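Local coordinates for putative major capsid protein (Cafeteriavirus-dependent mavirus, PDB 6G44) that probably forms the outer shell of the virophage particle, its double jelly-roll subunits associating as trimers that tile the capsid, at residues I45-D50 with F264-L269; I56-F61 with K229-G234; I127-Y132 with A336-Q341; D351-I356 with G423-F428. One frame throughout, in Å; residues are numbered along the deposited sequence. Where two conformers were deposited one is given.

Interaction 1 of 4, residues I45-D50 with F264-L269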
# COMPACT_ATOMS: atom_id res chain seq x y z
N ILE C 45 30.70 -14.07 -7.31
CA ILE C 45 31.92 -14.52 -6.60
C ILE C 45 31.67 -15.90 -6.03
O ILE C 45 30.76 -16.09 -5.23
CB ILE C 45 32.30 -13.54 -5.49
CG1 ILE C 45 32.48 -12.14 -6.09
CG2 ILE C 45 33.57 -13.98 -4.75
CD1 ILE C 45 32.65 -11.07 -5.08
N GLN C 46 32.53 -16.83 -6.42
CA GLN C 46 32.48 -18.20 -5.94
C GLN C 46 33.20 -18.28 -4.59
O GLN C 46 34.10 -17.51 -4.33
CB GLN C 46 33.17 -19.14 -6.94
CG GLN C 46 32.74 -18.98 -8.40
CD GLN C 46 31.36 -19.54 -8.67
OE1 GLN C 46 31.03 -20.62 -8.17
NE2 GLN C 46 30.54 -18.83 -9.47
N PRO C 47 32.81 -19.23 -3.73
CA PRO C 47 33.54 -19.42 -2.48
C PRO C 47 34.93 -20.04 -2.76
O PRO C 47 35.18 -20.55 -3.86
CB PRO C 47 32.66 -20.37 -1.69
CG PRO C 47 31.81 -21.03 -2.66
CD PRO C 47 31.68 -20.16 -3.85
N VAL C 48 35.77 -20.00 -1.75
CA VAL C 48 37.17 -20.46 -1.91
C VAL C 48 37.27 -21.97 -2.14
O VAL C 48 38.27 -22.43 -2.71
CB VAL C 48 38.05 -20.07 -0.74
CG1 VAL C 48 38.17 -18.56 -0.63
CG2 VAL C 48 37.59 -20.74 0.55
N SER C 49 36.28 -22.72 -1.67
CA SER C 49 36.18 -24.15 -1.93
C SER C 49 34.77 -24.54 -2.31
O SER C 49 33.83 -23.77 -2.07
CB SER C 49 36.63 -24.90 -0.69
OG SER C 49 35.80 -24.63 0.41
N ASP C 50 34.60 -25.73 -2.90
CA ASP C 50 33.29 -26.19 -3.33
C ASP C 50 32.35 -26.15 -2.13
O ASP C 50 32.69 -26.60 -1.03
CB ASP C 50 33.29 -27.61 -3.91
CG ASP C 50 34.06 -27.73 -5.21
OD1 ASP C 50 34.44 -26.71 -5.82
OD2 ASP C 50 34.28 -28.89 -5.63
N PHE C 264 23.75 -28.20 -3.09
CA PHE C 264 23.86 -26.80 -2.59
C PHE C 264 25.00 -26.03 -3.25
O PHE C 264 26.13 -26.52 -3.35
CB PHE C 264 23.99 -26.78 -1.08
CG PHE C 264 24.02 -25.40 -0.51
CD1 PHE C 264 22.83 -24.75 -0.23
CD2 PHE C 264 25.20 -24.76 -0.25
CE1 PHE C 264 22.85 -23.47 0.31
CE2 PHE C 264 25.22 -23.48 0.29
CZ PHE C 264 24.03 -22.83 0.54
N LYS C 265 24.67 -24.84 -3.75
CA LYS C 265 25.63 -23.90 -4.29
C LYS C 265 25.33 -22.51 -3.73
O LYS C 265 24.17 -22.21 -3.42
CB LYS C 265 25.55 -23.85 -5.80
CG LYS C 265 25.89 -25.17 -6.49
CD LYS C 265 27.36 -25.51 -6.34
CE LYS C 265 27.75 -26.79 -7.08
NZ LYS C 265 29.14 -27.21 -6.66
N ILE C 266 26.36 -21.71 -3.60
CA ILE C 266 26.24 -20.34 -3.10
C ILE C 266 27.27 -19.45 -3.76
O ILE C 266 28.43 -19.84 -3.92
CB ILE C 266 26.31 -20.29 -1.56
CG1 ILE C 266 25.98 -18.87 -1.02
CG2 ILE C 266 27.66 -20.79 -1.06
CD1 ILE C 266 25.91 -18.80 0.48
N ASN C 267 26.82 -18.27 -4.21
CA ASN C 267 27.70 -17.23 -4.74
C ASN C 267 27.36 -15.91 -4.06
O ASN C 267 26.22 -15.72 -3.63
CB ASN C 267 27.50 -17.09 -6.25
CG ASN C 267 27.95 -18.32 -7.02
OD1 ASN C 267 28.74 -19.13 -6.52
ND2 ASN C 267 27.49 -18.45 -8.25
N MET C 268 28.34 -15.02 -3.97
CA MET C 268 28.13 -13.64 -3.49
C MET C 268 28.09 -12.74 -4.69
O MET C 268 29.01 -12.76 -5.50
CB MET C 268 29.20 -13.20 -2.52
CG MET C 268 28.99 -11.78 -2.02
SD MET C 268 29.93 -11.39 -0.54
CE MET C 268 31.60 -11.49 -1.17
N LEU C 269 27.01 -11.96 -4.83
CA LEU C 269 26.78 -11.11 -5.98
C LEU C 269 26.83 -9.67 -5.53
O LEU C 269 26.12 -9.29 -4.58
CB LEU C 269 25.42 -11.38 -6.61
CG LEU C 269 25.28 -12.60 -7.53
CD1 LEU C 269 25.75 -13.92 -6.92
CD2 LEU C 269 23.87 -12.76 -8.03
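An antiparallel hydrogen-bonded pair in the N-terminal sheet, Ile45 with Met268, marks the point where the short strand 43-45 leaves its long neighbour, strand 258-273. Ile45 N donates to Met268 O at 2.8 Å, and Met268 N answers toward Ile45 O at 2.9 Å. The same Ile45 oxygen receives a CA-H...O contact from Asn267 CA at 3.3 Å. On one face of the sheet the two side chains of the pair run side by side, Ile45 CD1 lying 4.1 Å from Met268 CE. Met268 sets out with CG anti to its own backbone N (chi1 180°) and bends only at the sulfur, which brings its methyl beside the isoleucine. This face belongs to the interior of the jelly-roll, for Met268 continues onto Phe228 and Val230 of strand 222-235.

Beyond the pair the ladder stops and the chain begins to lift away. Pro47 CD still rests 3.3 Å from Ile266 O, while its ring carbon CG approaches Ile266 CG2 at 4.5 Å. The side chains of Gln46 and Asn267 lie alongside each other, but both residues were modelled in two conformers and the orientation of the Asn267 amide is uncertain, so their polar ends remain doubtful. Farther along strand 258-273, Leu269 packs on Glu374 of a second subunit, and on the edge of that strand that pairs with strand 74-84, Asn267 bonds through its backbone to Arg76.

Interaction 2 of 4, residues I56-F61 with K229-G234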
# COMPACT_ATOMS: atom_id res chain seq x y z
N ILE C 56 25.46 -27.33 4.99
CA ILE C 56 25.94 -27.19 6.37
C ILE C 56 27.47 -27.18 6.51
O ILE C 56 28.12 -28.22 6.36
CB ILE C 56 25.38 -28.27 7.33
CG1 ILE C 56 23.84 -28.26 7.35
CG2 ILE C 56 25.90 -28.02 8.75
CD1 ILE C 56 23.25 -29.43 8.08
N GLY C 57 28.00 -26.02 6.86
CA GLY C 57 29.42 -25.85 7.17
C GLY C 57 29.92 -24.48 6.85
O GLY C 57 29.20 -23.65 6.30
N GLN C 58 31.18 -24.24 7.21
CA GLN C 58 31.76 -22.92 6.95
C GLN C 58 31.91 -22.67 5.44
O GLN C 58 32.32 -23.55 4.69
CB GLN C 58 33.11 -22.78 7.64
CG GLN C 58 33.63 -21.34 7.68
CD GLN C 58 35.02 -21.23 8.24
OE1 GLN C 58 35.97 -21.60 7.58
NE2 GLN C 58 35.15 -20.67 9.44
N ILE C 59 31.55 -21.45 5.01
CA ILE C 59 31.66 -21.02 3.62
C ILE C 59 32.39 -19.70 3.63
O ILE C 59 32.05 -18.83 4.40
CB ILE C 59 30.26 -20.83 3.00
CG1 ILE C 59 29.49 -22.17 2.96
CG2 ILE C 59 30.37 -20.22 1.59
CD1 ILE C 59 27.96 -21.99 2.97
N THR C 60 33.45 -19.58 2.82
CA THR C 60 34.27 -18.39 2.78
C THR C 60 34.38 -17.83 1.37
O THR C 60 34.71 -18.55 0.41
CB THR C 60 35.69 -18.68 3.31
OG1 THR C 60 35.59 -19.02 4.69
CG2 THR C 60 36.59 -17.45 3.15
N PHE C 61 34.09 -16.53 1.27
CA PHE C 61 34.39 -15.76 0.07
C PHE C 61 35.62 -14.92 0.35
O PHE C 61 35.73 -14.28 1.40
CB PHE C 61 33.20 -14.86 -0.34
CG PHE C 61 31.95 -15.63 -0.60
CD1 PHE C 61 31.70 -16.22 -1.81
CD2 PHE C 61 31.03 -15.82 0.43
CE1 PHE C 61 30.57 -16.97 -2.02
CE2 PHE C 61 29.90 -16.56 0.23
CZ PHE C 61 29.66 -17.14 -1.00
N LYS C 229 36.87 -10.38 2.77
CA LYS C 229 36.47 -11.75 3.06
C LYS C 229 35.11 -11.75 3.72
O LYS C 229 34.83 -10.88 4.54
CB LYS C 229 37.46 -12.48 3.98
CG LYS C 229 38.90 -12.40 3.51
CD LYS C 229 39.84 -13.12 4.48
CE LYS C 229 41.27 -12.68 4.26
NZ LYS C 229 42.18 -13.46 5.13
N VAL C 230 34.29 -12.73 3.35
CA VAL C 230 32.96 -12.91 3.95
C VAL C 230 32.94 -14.37 4.37
O VAL C 230 32.94 -15.26 3.51
CB VAL C 230 31.83 -12.55 2.99
CG1 VAL C 230 30.46 -12.89 3.58
CG2 VAL C 230 31.90 -11.06 2.64
N ILE C 231 32.91 -14.58 5.68
CA ILE C 231 33.00 -15.93 6.26
C ILE C 231 31.68 -16.25 6.95
O ILE C 231 31.28 -15.54 7.89
CB ILE C 231 34.16 -16.01 7.25
CG1 ILE C 231 35.48 -15.62 6.58
CG2 ILE C 231 34.29 -17.43 7.83
CD1 ILE C 231 36.50 -15.05 7.55
N LEU C 232 31.02 -17.31 6.48
CA LEU C 232 29.66 -17.66 6.97
C LEU C 232 29.68 -19.00 7.70
O LEU C 232 30.28 -19.97 7.23
CB LEU C 232 28.70 -17.79 5.80
CG LEU C 232 28.66 -16.62 4.82
CD1 LEU C 232 27.74 -16.95 3.65
CD2 LEU C 232 28.24 -15.35 5.51
N ASP C 233 28.98 -19.05 8.84
CA ASP C 233 28.62 -20.34 9.45
C ASP C 233 27.39 -20.82 8.68
O ASP C 233 26.26 -20.38 8.99
CB ASP C 233 28.34 -20.16 10.94
CG ASP C 233 27.77 -21.39 11.62
OD1 ASP C 233 27.80 -22.49 11.07
OD2 ASP C 233 27.30 -21.19 12.77
N GLY C 234 27.59 -21.62 7.66
CA GLY C 234 26.50 -22.07 6.80
C GLY C 234 25.60 -23.08 7.47
O GLY C 234 26.05 -24.16 7.85
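Ile59 and Leu232 form the middle of three hydrogen-bonded pairs that zip residues 56-61 to strand 229-234 in antiparallel fashion. Leu232 N reaches Ile59 O at 2.8 Å, and the next rung, Phe61 N to Val230 O, is also 2.8 Å long and almost straight at 177°. The closely packed side of the ladder carries Ile59, Phe61, Val230 and Leu232, all buried. The edge of the Phe61 ring meets Val230 O and Leu232 CD1, the latter 4.1 Å from CE2, and Phe61 CD2 makes an apolar contact with Val230 CB at 4.2 Å. Ile59 CD1 sits 4.1 Å from Gly234 CA, where no side chain intervenes.

The other face is partly open to solvent, with Gln58 exposed and Thr60 and Ile231 partly so. There the methyl CG2 of Ile231 touches both Thr60 OG1 at 3.8 Å and NE2 of the extended Gln58 at 3.7 Å. Toward the corner at Gly57 the ladder slackens, and the return bond from Gly234 N to Gly57 O is weak. Strand 229-234 is flanked on its other edge by strand 110-114, while from the buried face Phe264, Ile266 and Met268 of strand 258-273 and Leu75 of strand 74-84 close over the apolar row.

Interaction 3 of 4, residues I127-Y132 with A336-Q341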
# COMPACT_ATOMS: atom_id res chain seq x y z
N ILE C 127 17.89 -10.82 11.81
CA ILE C 127 16.70 -10.80 10.95
C ILE C 127 15.49 -11.19 11.75
O ILE C 127 14.39 -10.70 11.41
CB ILE C 127 16.89 -11.65 9.67
CG1 ILE C 127 15.86 -11.32 8.58
CG2 ILE C 127 16.85 -13.13 9.95
CD1 ILE C 127 15.80 -9.87 8.17
N LYS C 128 15.61 -12.03 12.77
CA LYS C 128 14.44 -12.39 13.57
C LYS C 128 13.81 -11.17 14.21
O LYS C 128 12.59 -11.12 14.35
CB LYS C 128 14.75 -13.45 14.65
CG LYS C 128 13.52 -13.99 15.39
CD LYS C 128 13.87 -15.14 16.33
CE LYS C 128 12.63 -15.71 17.02
NZ LYS C 128 12.93 -16.85 17.96
N LEU C 129 14.62 -10.19 14.60
CA LEU C 129 14.11 -8.92 15.13
C LEU C 129 13.72 -7.96 14.03
O LEU C 129 12.63 -7.38 14.05
CB LEU C 129 15.17 -8.21 15.99
CG LEU C 129 15.43 -8.76 17.36
CD1 LEU C 129 16.66 -8.07 17.94
CD2 LEU C 129 14.23 -8.45 18.23
N HIS C 130 14.61 -7.78 13.06
CA HIS C 130 14.48 -6.78 12.03
C HIS C 130 13.21 -6.96 11.21
O HIS C 130 12.59 -5.98 10.76
CB HIS C 130 15.72 -6.83 11.10
CG HIS C 130 15.75 -5.77 10.07
ND1 HIS C 130 15.89 -4.44 10.39
CD2 HIS C 130 15.72 -5.83 8.72
CE1 HIS C 130 15.93 -3.73 9.28
NE2 HIS C 130 15.81 -4.54 8.25
N GLN C 131 12.81 -8.22 10.99
CA GLN C 131 11.60 -8.49 10.19
C GLN C 131 10.34 -7.86 10.78
O GLN C 131 9.36 -7.66 10.06
CB GLN C 131 11.38 -10.00 9.98
CG GLN C 131 11.03 -10.76 11.24
CD GLN C 131 11.03 -12.27 11.08
OE1 GLN C 131 10.96 -12.79 9.97
NE2 GLN C 131 11.10 -12.99 12.21
N TYR C 132 10.37 -7.59 12.09
CA TYR C 132 9.18 -7.09 12.81
C TYR C 132 9.12 -5.58 12.89
O TYR C 132 8.07 -5.07 13.27
CB TYR C 132 9.09 -7.64 14.22
CG TYR C 132 8.75 -9.09 14.28
CD1 TYR C 132 7.51 -9.55 13.87
CD2 TYR C 132 9.66 -10.01 14.75
CE1 TYR C 132 7.18 -10.89 13.95
CE2 TYR C 132 9.35 -11.35 14.83
CZ TYR C 132 8.11 -11.80 14.44
OH TYR C 132 7.83 -13.15 14.51
N ALA C 336 14.66 -4.56 22.58
CA ALA C 336 13.61 -5.46 22.08
C ALA C 336 13.45 -6.61 23.07
O ALA C 336 14.46 -7.23 23.47
CB ALA C 336 13.91 -5.99 20.69
N VAL C 337 12.22 -6.91 23.43
CA VAL C 337 11.90 -7.99 24.37
C VAL C 337 11.07 -9.03 23.64
O VAL C 337 10.07 -8.69 22.98
CB VAL C 337 11.09 -7.45 25.57
CG1 VAL C 337 10.79 -8.57 26.56
CG2 VAL C 337 11.83 -6.32 26.24
N MET C 338 11.46 -10.30 23.76
CA MET C 338 10.67 -11.38 23.20
C MET C 338 10.85 -12.61 24.06
O MET C 338 11.90 -12.77 24.68
CB MET C 338 11.05 -11.62 21.72
CG MET C 338 12.25 -12.42 21.37
SD MET C 338 12.31 -12.74 19.56
CE MET C 338 13.03 -11.22 19.01
N VAL C 339 9.83 -13.45 24.09
CA VAL C 339 9.86 -14.72 24.82
C VAL C 339 9.66 -15.83 23.81
O VAL C 339 8.58 -15.94 23.24
CB VAL C 339 8.78 -14.73 25.91
CG1 VAL C 339 8.79 -16.08 26.64
CG2 VAL C 339 8.97 -13.59 26.90
N SER C 340 10.69 -16.65 23.56
CA SER C 340 10.70 -17.63 22.47
C SER C 340 10.51 -19.04 23.00
O SER C 340 11.07 -19.39 24.05
CB SER C 340 12.03 -17.56 21.69
OG SER C 340 12.12 -16.39 20.89
N GLN C 341 9.75 -19.85 22.26
CA GLN C 341 9.67 -21.29 22.54
C GLN C 341 11.06 -21.84 22.22
O GLN C 341 11.56 -21.67 21.10
CB GLN C 341 8.60 -21.91 21.65
CG GLN C 341 8.40 -23.41 21.84
CD GLN C 341 7.42 -23.93 20.83
OE1 GLN C 341 7.74 -24.02 19.64
NE2 GLN C 341 6.20 -24.20 21.28
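Lys128 and Leu129 meet Ala336, Met338 and Ser340, and the flat groups alongside belong to Gln131 and Tyr132, next along the chain. Over one face of the Tyr132 ring sits Gln131 CG, 3.8 Å above the plane and displaced toward the rim, and the same tyrosine packs on Val425 and Phe427. The Gln131 amide folds back on the turn, its NE2 donating to Lys128 O at 3.2 Å with the oxygen 25° out of the amide plane.

Toward strand 334-341, two consecutive helix residues reach for alternate residues of the strand. Lys128 is stretched out in full, every torsion near 180°, which carries NZ to Ser340 OG at 3.1 Å; the serine was modelled in two conformers, so this bond may be made only part of the time. On the way the lysine passes obliquely across Met338, its CE 3.9 Å from SD. Met338 starts with CG between its backbone N and carbonyl carbon (chi1 81°), which helps bring the sulfur to the lysine.

Helix 123-130 follows strand 117-121 of the N-terminal sheet in the chain, whereas strand 334-341 belongs to a sheet of the C-terminal half, so the contact joins the two halves of the double jelly-roll near the centre of the chain. Leu129 CD2 lies 3.5 Å from Ala336 CB, tighter than usual, but the modelled position of CD2 is in doubt, as is the approach of the Met338 methyl to Leu129. Phe473 of strand 464-482 touches both Leu129 and Met338.

Interaction 4 of 4, residues D351-I356 with G423-F428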
# COMPACT_ATOMS: atom_id res chain seq x y z
N ASP C 351 7.71 -20.14 13.51
CA ASP C 351 8.34 -19.95 14.83
C ASP C 351 7.29 -19.51 15.86
O ASP C 351 6.37 -18.76 15.54
CB ASP C 351 9.49 -18.95 14.77
CG ASP C 351 10.79 -19.54 14.23
OD1 ASP C 351 10.96 -20.77 14.23
OD2 ASP C 351 11.69 -18.73 13.93
N GLN C 352 7.45 -19.97 17.09
CA GLN C 352 6.53 -19.66 18.17
C GLN C 352 7.17 -18.76 19.22
O GLN C 352 8.24 -19.08 19.77
CB GLN C 352 6.09 -20.95 18.83
CG GLN C 352 5.07 -20.76 19.94
CD GLN C 352 3.71 -20.44 19.38
OE1 GLN C 352 3.03 -21.34 18.87
NE2 GLN C 352 3.32 -19.18 19.43
N LEU C 353 6.50 -17.65 19.50
CA LEU C 353 6.81 -16.78 20.60
C LEU C 353 5.62 -16.83 21.55
O LEU C 353 4.53 -17.28 21.18
CB LEU C 353 7.02 -15.34 20.14
CG LEU C 353 8.00 -15.13 18.99
CD1 LEU C 353 8.01 -13.66 18.55
CD2 LEU C 353 9.43 -15.54 19.36
N ALA C 354 5.86 -16.45 22.79
CA ALA C 354 4.79 -16.29 23.75
C ALA C 354 4.04 -14.97 23.52
O ALA C 354 4.60 -14.03 22.93
CB ALA C 354 5.33 -16.35 25.19
N GLY C 355 2.80 -14.91 24.02
CA GLY C 355 2.03 -13.65 24.01
C GLY C 355 2.36 -12.89 25.28
O GLY C 355 2.01 -13.35 26.38
N ILE C 356 3.02 -11.74 25.17
CA ILE C 356 3.39 -10.97 26.35
C ILE C 356 2.20 -10.09 26.74
O ILE C 356 1.73 -9.28 25.94
CB ILE C 356 4.66 -10.12 26.12
CG1 ILE C 356 5.84 -11.04 25.78
CG2 ILE C 356 4.95 -9.25 27.35
CD1 ILE C 356 7.10 -10.32 25.39
N GLY C 423 2.93 -14.40 18.40
CA GLY C 423 3.39 -13.86 19.68
C GLY C 423 4.15 -12.55 19.54
O GLY C 423 4.19 -11.96 18.46
N SER C 424 4.70 -12.08 20.66
CA SER C 424 5.10 -10.67 20.81
C SER C 424 6.57 -10.37 20.60
O SER C 424 7.44 -11.13 21.02
CB SER C 424 4.76 -10.16 22.21
OG SER C 424 3.47 -10.56 22.64
N VAL C 425 6.83 -9.20 20.02
CA VAL C 425 8.12 -8.53 20.19
C VAL C 425 7.82 -7.11 20.61
O VAL C 425 7.06 -6.42 19.94
CB VAL C 425 8.97 -8.51 18.90
CG1 VAL C 425 10.29 -7.80 19.13
CG2 VAL C 425 9.23 -9.94 18.43
N ILE C 426 8.40 -6.69 21.73
CA ILE C 426 8.16 -5.34 22.24
C ILE C 426 9.42 -4.50 22.08
O ILE C 426 10.43 -4.75 22.74
CB ILE C 426 7.65 -5.30 23.70
CG1 ILE C 426 6.35 -6.09 23.83
CG2 ILE C 426 7.46 -3.86 24.16
CD1 ILE C 426 5.97 -6.42 25.26
N PHE C 427 9.37 -3.50 21.21
CA PHE C 427 10.44 -2.55 21.00
C PHE C 427 10.18 -1.34 21.87
O PHE C 427 9.06 -0.79 21.85
CB PHE C 427 10.51 -2.11 19.53
CG PHE C 427 10.90 -3.21 18.58
CD1 PHE C 427 12.24 -3.53 18.39
CD2 PHE C 427 9.95 -3.93 17.84
CE1 PHE C 427 12.60 -4.52 17.49
CE2 PHE C 427 10.33 -4.91 16.93
CZ PHE C 427 11.67 -5.22 16.78
N PHE C 428 11.17 -0.93 22.68
CA PHE C 428 11.05 0.31 23.48
C PHE C 428 12.38 1.04 23.56
O PHE C 428 13.44 0.41 23.47
CB PHE C 428 10.46 0.05 24.89
CG PHE C 428 11.42 -0.62 25.85
CD1 PHE C 428 12.25 0.13 26.67
CD2 PHE C 428 11.46 -2.02 25.98
CE1 PHE C 428 13.14 -0.48 27.53
CE2 PHE C 428 12.32 -2.62 26.87
CZ PHE C 428 13.18 -1.85 27.65
O HOH W 1 7.22 -12.87 23.08
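Ser424 is turned so that its hydroxyl serves the backbone of the facing segment: Ile356 N donates to Ser424 OG at 2.8 Å and nearly straight, 169° at the hydrogen. With OG beside its own backbone N (chi1 -44°), the hydroxyl also hydrogen-bonds Phe394 O, so two partners grip this buried oxygen. One step back, Ser424 N donates to Ala354 O at 3.0 Å. A water lies 2.9 Å from Ala354 O and 2.7 Å from Ser424 O, spanning the two carbonyls.

Apolar side chains meet at an angle on both flanks of the serine. Ile356 slants across Ile426, and its CG2 branch touches Ile426 CD1 at 3.7 Å while CG1 rests over the serine's CB. On the other flank Leu353 meets Val425 at a slant, Leu353 CD1 to Val425 CG2 being 3.9 Å, and the same leucine methyl also leans on Ser424 O. Gly423 lets the backbones close in, its CA 3.5 Å from Ala354 O.

The touching parts of the two chains run 58° apart and do not form a regular ladder. Ala354 bonds through its backbone to Val339, yet Gly355 already bonds to Val457 of strand 448-457. The chain thus passes here from the sheet of strands 334-341 and 425-428 to the four-stranded sheet that includes strand 355-363. Such a passage from one antiparallel sheet to the next, with aliphatic residues packed in the angle, is consistent with the C-terminal half of the double jelly-roll.

Interactions 1 and 2 lie in the N-terminal half of the double jelly-roll and interaction 4 in the C-terminal half, with interaction 3 bridging the two. Interactions 1 and 2 have centres 9 Å apart in the same sheet and touch: Val48 N is 2.8 Å from Thr60 O, probably a hydrogen bond, and Phe61 CE1 comes within 3.3 Å of Ile45 O. Strand 334-341 of interaction 3 is joined to both segments of interaction 4, probably by hydrogen bonds, at Val339 O to Ala354 N (2.8 Å) and Val337 N to Ile426 O (2.9 Å). Interactions 2 and 3 are about 12 Å apart by nearest atoms. Along the chain interaction 2 nests inside interaction 1, while interaction 3 interlaces with both.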